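Local coordinates for putative secreted endoglycosylceramidase (Rhodococcus hoagii, PDB 6JYZ), which probably hydrolyses O-glycosidic bonds as a family 5 glycoside hydrolase, releasing sugars from ceramide in galactosylceramide-type glycolipids, at residues A[75-80]-A[404-409]; A[422-427]-A[469-474]. All coordinates share one frame; numbering follows the deposited sequence.

Interaction 1: residues A[75-80]-A[404-409]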
ATOM      1  N   ALA A  75       2.360   6.826  14.293  1.00 12.22           N
ATOM      2  CA  ALA A  75       1.272   6.815  15.279  1.00 12.11           C
ATOM      3  C   ALA A  75       0.917   8.251  15.701  1.00 13.74           C
ATOM      4  O   ALA A  75      -0.253   8.491  16.037  1.00 13.91           O
ATOM      5  CB  ALA A  75       1.663   5.995  16.461  1.00 14.32           C
ATOM      6  N   ALA A  76       1.894   9.174  15.659  1.00 13.47           N
ATOM      7  CA  ALA A  76       1.619  10.552  16.048  1.00 14.26           C
ATOM      8  C   ALA A  76       0.842  11.299  14.987  1.00 15.97           C
ATOM      9  O   ALA A  76       0.384  12.447  15.266  1.00 16.78           O
ATOM     10  CB  ALA A  76       2.928  11.208  16.421  1.00 15.84           C
ATOM     11  N   LEU A  77       0.626  10.736  13.771  1.00 13.76           N
ATOM     12  CA  LEU A  77      -0.309  11.256  12.790  1.00 13.05           C
ATOM     13  C   LEU A  77      -1.616  10.479  12.812  1.00 12.10           C
ATOM     14  O   LEU A  77      -2.461  10.742  11.935  1.00 14.25           O
ATOM     15  CB  LEU A  77       0.318  11.225  11.389  1.00 14.34           C
ATOM     16  CG  LEU A  77       1.527  12.112  11.277  1.00 16.11           C
ATOM     17  CD1 LEU A  77       2.333  11.776  10.014  1.00 22.11           C
ATOM     18  CD2 LEU A  77       1.133  13.596  11.233  1.00 19.29           C
ATOM     19  N   GLY A  78      -1.764   9.534  13.737  1.00 11.15           N
ATOM     20  CA  GLY A  78      -3.022   8.803  13.849  1.00 11.25           C
ATOM     21  C   GLY A  78      -3.056   7.481  13.051  1.00 10.72           C
ATOM     22  O   GLY A  78      -4.054   6.783  13.124  1.00 10.80           O
ATOM     23  N   PHE A  79      -1.966   7.162  12.319  1.00 10.42           N
ATOM     24  CA  PHE A  79      -2.050   5.995  11.427  1.00 10.20           C
ATOM     25  C   PHE A  79      -2.149   4.699  12.216  1.00 10.20           C
ATOM     26  O   PHE A  79      -1.490   4.536  13.251  1.00 10.64           O
ATOM     27  CB  PHE A  79      -0.762   5.952  10.611  1.00 10.65           C
ATOM     28  CG  PHE A  79      -0.521   7.099   9.694  1.00 11.16           C
ATOM     29  CD1 PHE A  79      -1.508   8.037   9.412  1.00 12.57           C
ATOM     30  CD2 PHE A  79       0.705   7.216   9.043  1.00 11.20           C
ATOM     31  CE1 PHE A  79      -1.261   9.081   8.500  1.00 13.66           C
ATOM     32  CE2 PHE A  79       0.954   8.268   8.178  1.00 13.16           C
ATOM     33  CZ  PHE A  79      -0.032   9.180   7.890  1.00 14.23           C
ATOM     34  N   ASP A  80      -2.968   3.779  11.717  1.00  9.19           N
ATOM     35  CA  ASP A  80      -3.098   2.467  12.317  1.00  9.69           C
ATOM     36  C   ASP A  80      -2.771   1.319  11.343  1.00  9.43           C
ATOM     37  O   ASP A  80      -3.006   0.179  11.688  1.00  9.63           O
ATOM     38  CB  ASP A  80      -4.486   2.218  12.928  1.00  9.72           C
ATOM     39  CG  ASP A  80      -5.576   2.164  11.897  1.00 10.43           C
ATOM     40  OD1 ASP A  80      -5.291   2.342  10.692  1.00 10.29           O
ATOM     41  OD2 ASP A  80      -6.758   1.900  12.325  1.00 11.07           O
ATOM     42  N   GLN A 404      -4.185  16.880   6.427  1.00 13.14           N
ATOM     43  CA  GLN A 404      -5.280  16.067   5.949  1.00 12.80           C
ATOM     44  C   GLN A 404      -5.137  14.606   6.370  1.00 12.13           C
ATOM     45  O   GLN A 404      -6.110  13.944   6.756  1.00 13.04           O
ATOM     46  CB  GLN A 404      -5.364  16.157   4.416  1.00 13.97           C
ATOM     47  CG  GLN A 404      -5.715  17.544   3.902  1.00 14.27           C
ATOM     48  CD  GLN A 404      -7.057  17.987   4.416  1.00 15.14           C
ATOM     49  OE1 GLN A 404      -8.022  17.222   4.482  1.00 15.47           O
ATOM     50  NE2 GLN A 404      -7.101  19.278   4.711  1.00 18.67           N
ATOM     51  N   LEU A 405      -3.911  14.090   6.311  1.00 12.19           N
ATOM     52  CA  LEU A 405      -3.697  12.694   6.625  1.00 12.36           C
ATOM     53  C   LEU A 405      -3.924  12.372   8.090  1.00 12.18           C
ATOM     54  O   LEU A 405      -4.239  11.266   8.464  1.00 13.29           O
ATOM     55  CB  LEU A 405      -2.288  12.260   6.226  1.00 12.26           C
ATOM     56  CG  LEU A 405      -1.949  12.427   4.735  1.00 12.80           C
ATOM     57  CD1 LEU A 405      -0.540  11.902   4.491  1.00 15.08           C
ATOM     58  CD2 LEU A 405      -2.964  11.744   3.832  1.00 14.54           C
ATOM     59  N   ALA A 406      -3.767  13.391   8.967  1.00 12.49           N
ATOM     60  CA  ALA A 406      -3.942  13.206  10.409  1.00 12.83           C
ATOM     61  C   ALA A 406      -5.402  13.375  10.857  1.00 11.55           C
ATOM     62  O   ALA A 406      -5.645  13.321  12.077  1.00 12.09           O
ATOM     63  CB  ALA A 406      -3.032  14.161  11.166  1.00 13.93           C
ATOM     64  N   ARG A 407      -6.318  13.603   9.949  1.00 11.00           N
ATOM     65  CA  ARG A 407      -7.697  13.877  10.351  1.00 11.29           C
ATOM     66  C   ARG A 407      -8.276  12.787  11.220  1.00 11.41           C
ATOM     67  O   ARG A 407      -8.011  11.584  11.087  1.00 12.18           O
ATOM     68  CB  ARG A 407      -8.585  14.123   9.136  1.00 11.61           C
ATOM     69  CG  ARG A 407      -8.381  15.544   8.586  1.00 12.26           C
ATOM     70  CD  ARG A 407      -8.926  15.755   7.178  1.00 14.33           C
ATOM     71  NE  ARG A 407     -10.313  15.370   7.073  1.00 14.13           N
ATOM     72  CZ  ARG A 407     -11.045  15.369   5.928  1.00 13.10           C
ATOM     73  NH1 ARG A 407     -10.503  15.857   4.812  1.00 14.66           N
ATOM     74  NH2 ARG A 407     -12.242  14.811   5.934  1.00 16.23           N
ATOM     75  N   ALA A 408      -9.163  13.189  12.145  1.00 11.56           N
ATOM     76  CA  ALA A 408      -9.824  12.296  13.074  1.00 10.88           C
ATOM     77  C   ALA A 408     -10.560  11.179  12.339  1.00 10.34           C
ATOM     78  O   ALA A 408     -11.204  11.414  11.266  1.00 11.72           O
ATOM     79  CB  ALA A 408     -10.847  13.123  13.905  1.00 11.39           C
ATOM     80  N   TYR A 409     -10.576   9.978  12.908  1.00 10.24           N
ATOM     81  CA  TYR A 409     -11.367   8.880  12.364  1.00  9.52           C
ATOM     82  C   TYR A 409     -11.568   7.808  13.414  1.00  9.89           C
ATOM     83  O   TYR A 409     -10.726   7.665  14.311  1.00 10.59           O
ATOM     84  CB  TYR A 409     -10.713   8.248  11.086  1.00 10.37           C
ATOM     85  CG  TYR A 409      -9.439   7.442  11.327  1.00  9.44           C
ATOM     86  CD1 TYR A 409      -8.271   8.079  11.684  1.00 10.94           C
ATOM     87  CD2 TYR A 409      -9.465   6.073  11.229  1.00 10.18           C
ATOM     88  CE1 TYR A 409      -7.099   7.357  11.950  1.00 11.17           C
ATOM     89  CE2 TYR A 409      -8.296   5.335  11.464  1.00 10.52           C
ATOM     90  CZ  TYR A 409      -7.142   5.981  11.848  1.00 10.71           C
ATOM     91  OH  TYR A 409      -5.994   5.225  12.064  1.00 11.99           O
TER
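The Tyr-409 ring meets the other segment along its edge, where Gly-78 O and Asp-80 OD2 both lie near the ring plane. The Phe-79 ring has Leu-77 CB over one face, set toward the rim, and Leu-405 O at its edge, in plane and 3.7 Å from CE1; Leu-405 CB also reaches CE1 at 4.0 Å. Tyr-409 makes the hydrogen bond between the segments: its OH donates to Gly-78 O at 2.7 Å, tilted 18° from the carbonyl plane. A phenol suits the place because its rigid ring spans the distance to the loop and its hydroxyl satisfies a buried carbonyl. With CG set between the backbone N and the carbonyl carbon (chi1 70°), the Tyr-409 ring reaches across to the loop. The Asp-80 carboxylate stands almost perpendicular to that ring, its CG 3.1 Å from Tyr-409 OH, but it is not bonded to the phenol; OD1 instead accepts from the backbone N of Arg-43. Ala-406 is small enough for the chains to close in, and its CA-H points at Leu-77 O over 3.3 Å, the nearest thing to a partner for a carbonyl buried without a hydrogen bond. Gly-78 has positive phi, where a CB would press on the preceding carbonyl O; it would also lie near the Tyr-409 ring. It forms the Schellman motif that ends helix 68-75. The chain then turns into strand 81-86, an alpha-to-beta turn of the (beta/alpha)8 barrel of family 5, packed here against the end of helix 399-405 and the start of strand 409-414.

Interaction 2: residues A[422-427]-A[469-474]; sequences EGFRGD and GEYSVT. With EDO (1,2-ethanediol), chain F.
Tyr-471 lays its ring flat over the backbone of Gly-426, the residue paired with it on the neighbouring strand. The Gly-426 N sits 3.6 Å above the ring plane, toward the rim, and Tyr-471 CE2 comes within 3.4 Å of Gly-426 C. Tyr-471 CG lies between the backbone N and the carbonyl carbon (chi1 65°), which swings the ring over the neighbouring strand 423-428. Any CB on Gly-426 would collide with Tyr-471 OH, so glycine and aromatic ring fit as a pair. The hydroxyl goes on to bond Pro-414 O. With an alanine in place of Tyr-471, Gly-426 would probably lose its aromatic cover, Pro-414 O its phenol partner and the Phe-424 ring its neighbour at the edge. That neighbour is close: Tyr-471 CE1 lies 4.2 Å from Phe-424 CE2, edge to edge, while Val-473 CB makes a CH-pi contact over one Phe-424 face, 4.1 Å from the centroid. On the other face of the sheet, the bent Arg-425 chain carries its guanidinium over Ser-472 CB, 3.4 Å from NH1. Arg-425 NE bonds ethanediol O1 and Arg-425 NH2 bonds O2; the diol, probably from the crystallisation liquor, is also held by Glu-418. Farther along this face the carboxylates of Asp-427 and Glu-470, with planes nearly perpendicular, share a water that donates 2.7 Å bonds to both Asp-427 OD2 and Glu-470 OE2, which would ease their like charges. Four backbone bonds, from the pairs Phe-424 with Val-473 and Gly-426 with Tyr-471, join these inner strands of a four-stranded antiparallel sheet. Its apolar face packs on strands 409-414 and 431-437, as in a beta sandwich, and the cross-strand glycine-aromatic pair is the arrangement known as aromatic rescue of glycine.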
ATOM      1  N   GLU A 422     -17.362  15.632  10.770  1.00 16.26           N
ATOM      2  CA  GLU A 422     -17.803  15.964  12.139  1.00 15.93           C
ATOM      3  C   GLU A 422     -17.912  14.759  13.039  1.00 15.75           C
ATOM      4  O   GLU A 422     -18.266  14.953  14.209  1.00 17.40           O
ATOM      5  CB  GLU A 422     -19.171  16.630  12.076  1.00 20.72           C
ATOM      6  CG  GLU A 422     -20.222  15.833  11.306  1.00 31.90           C
ATOM      7  CD  GLU A 422     -20.384  15.902   9.750  1.00 37.86           C
ATOM      8  OE1 GLU A 422     -19.399  16.345   8.876  1.00 26.26           O
ATOM      9  OE2 GLU A 422     -21.550  15.514   9.339  1.00 40.38           O
ATOM     10  N   GLY A 423     -17.738  13.545  12.582  1.00 14.59           N
ATOM     11  CA  GLY A 423     -17.675  12.405  13.479  1.00 13.66           C
ATOM     12  C   GLY A 423     -18.338  11.201  12.861  1.00 12.81           C
ATOM     13  O   GLY A 423     -18.403  11.037  11.628  1.00 14.99           O
ATOM     14  N   PHE A 424     -18.789  10.249  13.667  1.00 11.93           N
ATOM     15  CA  PHE A 424     -19.184   8.933  13.177  1.00 11.20           C
ATOM     16  C   PHE A 424     -20.314   8.350  13.974  1.00 10.64           C
ATOM     17  O   PHE A 424     -20.581   8.859  15.105  1.00 11.78           O
ATOM     18  CB  PHE A 424     -18.001   7.921  13.120  1.00 11.40           C
ATOM     19  CG  PHE A 424     -17.320   7.731  14.481  1.00 10.07           C
ATOM     20  CD1 PHE A 424     -16.332   8.563  14.946  1.00 10.98           C
ATOM     21  CD2 PHE A 424     -17.735   6.658  15.249  1.00 10.75           C
ATOM     22  CE1 PHE A 424     -15.747   8.344  16.193  1.00 11.29           C
ATOM     23  CE2 PHE A 424     -17.138   6.439  16.502  1.00 12.39           C
ATOM     24  CZ  PHE A 424     -16.179   7.267  16.974  1.00 10.76           C
ATOM     25  N   ARG A 425     -20.990   7.380  13.441  1.00 11.06           N
ATOM     26  CA  ARG A 425     -22.140   6.793  14.102  1.00 12.35           C
ATOM     27  C   ARG A 425     -22.294   5.361  13.703  1.00 11.81           C
ATOM     28  O   ARG A 425     -21.726   4.932  12.649  1.00 12.24           O
ATOM     29  CB  ARG A 425     -23.433   7.569  13.920  1.00 16.01           C
ATOM     30  CG  ARG A 425     -23.984   7.593  12.525  1.00 18.40           C
ATOM     31  CD  ARG A 425     -25.307   8.439  12.464  1.00 18.41           C
ATOM     32  NE  ARG A 425     -25.040   9.825  12.802  1.00 17.57           N
ATOM     33  CZ  ARG A 425     -25.435  10.435  13.938  1.00 15.12           C
ATOM     34  NH1 ARG A 425     -26.192   9.854  14.831  1.00 16.49           N
ATOM     35  NH2 ARG A 425     -24.955  11.626  14.215  1.00 18.64           N
ATOM     36  N   GLY A 426     -23.029   4.576  14.449  1.00 11.81           N
ATOM     37  CA  GLY A 426     -23.233   3.188  14.127  1.00 12.30           C
ATOM     38  C   GLY A 426     -24.264   2.561  15.027  1.00 12.07           C
ATOM     39  O   GLY A 426     -24.998   3.284  15.772  1.00 12.84           O
ATOM     40  N   ASP A 427     -24.430   1.286  14.896  1.00 12.17           N
ATOM     41  CA  ASP A 427     -25.361   0.521  15.720  1.00 13.35           C
ATOM     42  C   ASP A 427     -24.753  -0.822  15.997  1.00 13.92           C
ATOM     43  O   ASP A 427     -24.693  -1.649  15.038  1.00 14.39           O
ATOM     44  CB  ASP A 427     -26.725   0.432  15.017  1.00 16.82           C
ATOM     45  CG  ASP A 427     -27.804  -0.220  15.854  1.00 18.23           C
ATOM     46  OD1 ASP A 427     -27.481  -0.827  16.840  1.00 18.86           O
ATOM     47  OD2 ASP A 427     -28.984  -0.219  15.355  1.00 25.17           O
ATOM     48  N   GLY A 469     -25.762  -0.636  21.059  1.00 15.62           N
ATOM     49  CA  GLY A 469     -26.928  -0.245  20.273  1.00 15.41           C
ATOM     50  C   GLY A 469     -26.549   0.949  19.382  1.00 13.54           C
ATOM     51  O   GLY A 469     -25.364   1.101  19.010  1.00 14.26           O
ATOM     52  N   GLU A 470     -27.496   1.804  19.062  1.00 13.50           N
ATOM     53  CA  GLU A 470     -27.198   2.992  18.285  1.00 14.16           C
ATOM     54  C   GLU A 470     -26.251   3.871  19.072  1.00 12.49           C
ATOM     55  O   GLU A 470     -26.483   4.104  20.295  1.00 14.88           O
ATOM     56  CB  GLU A 470     -28.457   3.798  17.998  1.00 16.51           C
ATOM     57  CG  GLU A 470     -29.390   3.168  16.973  1.00 20.18           C
ATOM     58  CD  GLU A 470     -30.486   4.126  16.482  1.00 22.67           C
ATOM     59  OE1 GLU A 470     -30.687   5.184  17.101  1.00 26.70           O
ATOM     60  OE2 GLU A 470     -31.128   3.768  15.495  1.00 29.07           O
ATOM     61  N   TYR A 471     -25.316   4.535  18.445  1.00 11.86           N
ATOM     62  CA  TYR A 471     -24.425   5.468  19.081  1.00 11.31           C
ATOM     63  C   TYR A 471     -23.896   6.505  18.117  1.00 11.18           C
ATOM     64  O   TYR A 471     -23.944   6.261  16.888  1.00 11.53           O
ATOM     65  CB  TYR A 471     -23.246   4.763  19.758  1.00 11.98           C
ATOM     66  CG  TYR A 471     -22.348   4.056  18.744  1.00 11.89           C
ATOM     67  CD1 TYR A 471     -21.283   4.743  18.130  1.00 13.62           C
ATOM     68  CD2 TYR A 471     -22.621   2.766  18.350  1.00 12.25           C
ATOM     69  CE1 TYR A 471     -20.558   4.120  17.104  1.00 13.09           C
ATOM     70  CE2 TYR A 471     -21.871   2.118  17.353  1.00 13.18           C
ATOM     71  CZ  TYR A 471     -20.880   2.835  16.737  1.00 13.17           C
ATOM     72  OH  TYR A 471     -20.128   2.164  15.759  1.00 15.28           O
ATOM     73  N   SER A 472     -23.383   7.591  18.605  1.00 10.69           N
ATOM     74  CA  SER A 472     -22.700   8.532  17.742  1.00 10.92           C
ATOM     75  C   SER A 472     -21.659   9.246  18.552  1.00 11.56           C
ATOM     76  O   SER A 472     -21.770   9.423  19.783  1.00 12.30           O
ATOM     77  CB  SER A 472     -23.633   9.476  17.038  1.00 12.64           C
ATOM     78  OG  SER A 472     -24.316  10.288  18.057  1.00 14.49           O
ATOM     79  N   VAL A 473     -20.614   9.711  17.899  1.00 11.17           N
ATOM     80  CA  VAL A 473     -19.564  10.509  18.494  1.00 11.10           C
ATOM     81  C   VAL A 473     -19.308  11.651  17.549  1.00 12.32           C
ATOM     82  O   VAL A 473     -18.779  11.424  16.419  1.00 12.20           O
ATOM     83  CB  VAL A 473     -18.248   9.739  18.778  1.00 12.09           C
ATOM     84  CG1 VAL A 473     -17.267  10.675  19.433  1.00 14.17           C
ATOM     85  CG2 VAL A 473     -18.517   8.496  19.579  1.00 12.76           C
ATOM     86  N   THR A 474     -19.693  12.883  17.868  1.00 14.01           N
ATOM     87  CA  THR A 474     -19.649  13.980  16.914  1.00 15.64           C
ATOM     88  C   THR A 474     -18.994  15.173  17.583  1.00 18.84           C
ATOM     89  O   THR A 474     -18.847  15.336  18.808  1.00 19.18           O
ATOM     90  CB  THR A 474     -20.972  14.092  16.104  1.00 22.34           C
ATOM     91  OG1 THR A 474     -22.011  14.383  17.001  1.00 22.73           O
ATOM     92  CG2 THR A 474     -21.508  12.862  15.384  1.00 24.32           C
TER
HETATM   93  C1  EDO F 505     -22.027  11.068  10.582  1.00 33.47           C
HETATM   94  O1  EDO F 505     -23.266  10.372  10.680  1.00 33.04           O
HETATM   95  C2  EDO F 505     -21.920  11.925  11.759  1.00 30.50           C
HETATM   96  O2  EDO F 505     -23.099  12.619  12.134  1.00 32.99           O
HETATM   97  O   HOH W   1     -26.740  10.146  17.800  1.00 27.38           O
HETATM   98  O   HOH W   2     -30.052   1.819  13.961  1.00 37.46           O

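In the fold
The two contacts are formed in succession along the chain, with both segments of interaction 1 preceding those of interaction 2. Their centres are 19 Å apart and their nearest atoms about 5 Å apart, without touching. Interaction 1, about 16 Å from the centre of the chain, joins the barrel to the chain leading out of it; interaction 2, at about 28 Å, lies within the beta-rich part beyond. Strand 409-414 connects them: Tyr-409 begins it, and its Pro-410, Ala-413 and Pro-414 meet Phe-424 or Tyr-471. Interaction 1 sits before strand 81-86, at the end of the barrel opposite the carboxy-terminal strand ends that carry the active site in family 5 enzymes.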